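Acyl carrier protein (Leishmania major, PDB 5ZWS) probably carries growing acyl chains in fatty acid biosynthesis, on a phosphopantetheine arm that is absent from this apo form. Local coordinates at residues F54-P59 with A77-A82. Residues are numbered along the deposited sequence; the frame is centred on the assembly and turned at random.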
# COMPACT_ATOMS: atom_id res chain seq x y z
N PHE A 54 6.83 -8.52 3.08
CA PHE A 54 6.17 -8.76 1.81
C PHE A 54 6.04 -10.24 1.47
O PHE A 54 5.69 -10.58 0.34
CB PHE A 54 6.91 -8.01 0.69
CG PHE A 54 7.02 -6.53 0.93
CD1 PHE A 54 6.00 -5.67 0.55
CD2 PHE A 54 8.14 -6.00 1.55
CE1 PHE A 54 6.10 -4.31 0.77
CE2 PHE A 54 8.25 -4.64 1.78
CZ PHE A 54 7.22 -3.79 1.39
N ILE A 55 6.30 -11.13 2.44
CA ILE A 55 6.28 -12.58 2.27
C ILE A 55 6.95 -12.93 0.95
O ILE A 55 6.34 -13.54 0.07
CB ILE A 55 4.85 -13.14 2.34
CG1 ILE A 55 4.07 -12.48 3.47
CG2 ILE A 55 4.88 -14.64 2.57
CD1 ILE A 55 2.71 -13.10 3.71
N LEU A 56 8.21 -12.53 0.81
CA LEU A 56 8.91 -12.58 -0.47
C LEU A 56 10.30 -13.16 -0.27
O LEU A 56 11.14 -12.55 0.41
CB LEU A 56 8.99 -11.19 -1.10
CG LEU A 56 9.36 -11.17 -2.58
CD1 LEU A 56 8.34 -11.96 -3.39
CD2 LEU A 56 9.45 -9.74 -3.08
N ASP A 57 10.55 -14.32 -0.86
CA ASP A 57 11.89 -14.89 -0.88
C ASP A 57 12.73 -14.14 -1.90
O ASP A 57 12.50 -14.26 -3.11
CB ASP A 57 11.86 -16.38 -1.21
CG ASP A 57 13.24 -17.01 -1.14
OD1 ASP A 57 13.64 -17.46 -0.04
OD2 ASP A 57 13.92 -17.05 -2.18
N ILE A 58 13.69 -13.36 -1.43
CA ILE A 58 14.60 -12.62 -2.29
C ILE A 58 15.86 -13.47 -2.44
O ILE A 58 16.54 -13.73 -1.43
CB ILE A 58 14.93 -11.23 -1.72
CG1 ILE A 58 13.64 -10.44 -1.49
CG2 ILE A 58 15.88 -10.48 -2.64
CD1 ILE A 58 13.86 -9.08 -0.84
N PRO A 59 16.19 -13.94 -3.64
CA PRO A 59 17.42 -14.72 -3.81
C PRO A 59 18.65 -13.93 -3.41
O PRO A 59 18.68 -12.69 -3.49
CB PRO A 59 17.43 -15.07 -5.31
CG PRO A 59 16.34 -14.26 -5.93
CD PRO A 59 15.35 -13.95 -4.85
N ALA A 77 8.69 -2.87 -5.24
CA ALA A 77 7.59 -2.33 -6.03
C ALA A 77 7.57 -2.88 -7.45
O ALA A 77 6.53 -2.79 -8.12
CB ALA A 77 7.66 -0.80 -6.06
N GLN A 78 8.68 -3.44 -7.92
CA GLN A 78 8.76 -4.05 -9.25
C GLN A 78 8.63 -5.56 -9.21
O GLN A 78 8.65 -6.20 -10.27
CB GLN A 78 10.08 -3.66 -9.93
CG GLN A 78 10.28 -2.16 -10.10
CD GLN A 78 9.12 -1.50 -10.82
OE1 GLN A 78 8.33 -0.78 -10.21
NE2 GLN A 78 9.03 -1.73 -12.13
N ASN A 79 8.50 -6.16 -8.03
CA ASN A 79 8.32 -7.59 -7.91
C ASN A 79 6.84 -7.87 -7.76
O ASN A 79 6.27 -7.58 -6.69
CB ASN A 79 9.10 -8.14 -6.72
CG ASN A 79 9.21 -9.66 -6.73
OD1 ASN A 79 8.28 -10.36 -7.13
ND2 ASN A 79 10.36 -10.17 -6.30
N PRO A 80 6.16 -8.44 -8.77
CA PRO A 80 4.71 -8.65 -8.67
C PRO A 80 4.30 -9.71 -7.66
O PRO A 80 3.09 -9.89 -7.45
CB PRO A 80 4.32 -9.07 -10.10
CG PRO A 80 5.57 -9.56 -10.73
CD PRO A 80 6.72 -8.86 -10.07
N MET A 81 5.24 -10.41 -7.04
CA MET A 81 4.91 -11.42 -6.03
C MET A 81 4.94 -10.87 -4.61
O MET A 81 4.62 -11.61 -3.68
CB MET A 81 5.86 -12.62 -6.15
CG MET A 81 5.65 -13.45 -7.41
SD MET A 81 4.11 -14.37 -7.38
CE MET A 81 4.35 -15.41 -5.94
N ALA A 82 5.32 -9.61 -4.43
CA ALA A 82 5.31 -9.01 -3.10
C ALA A 82 3.88 -9.00 -2.55
O ALA A 82 2.93 -8.67 -3.26
CB ALA A 82 5.88 -7.60 -3.14
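L56 reaches across to the turn formed by N79-A82 and meets it with both methyl branches. A chi1 of -164°, which puts CG opposite the backbone N, sends the leucine fork to lay both methyls over one face of the N79 amide, the two side chains approaching from opposite directions. CD2 of L56 lies 3.4 Å from ND2 of N79 and also touches the amide carbon, while CD1 of L56 is 3.8 Å from CB of M81. The L56 and M81 side chains cross nearly at right angles, and the thioether end of M81 bends away, leaving CB to make the side-chain contact. The A82 methyl touches both L56 and F54: its CB is 4.2 Å from L56 CD2 and 4.0 Å from F54 CB, and it approaches the F54 ring obliquely.

Two hydrogen bonds within 77-82 shape the surface that L56 meets. N79 to A82 form a type I beta turn, in which A82 N donates to N79 O at 3.2 Å. An Asx turn reinforces it: M81 N donates to N79 OD1 (3.0 Å, 159° at the hydrogen), which ties down the OD1 end of the side-chain amide whose face carries L56.

Segment 54-59 leaves helix 40-53 through a Schellman motif with I55 at the C-prime position, and P59 is the N-cap residue of the next helix, 60-63. Within the helical acyl carrier fold, the contact thus joins this connection to the C-terminal tail. F54, L56 and A82 all touch I76 of helix 69-77, and F54 also packs on V7, R10 and V11 of helix 3-17.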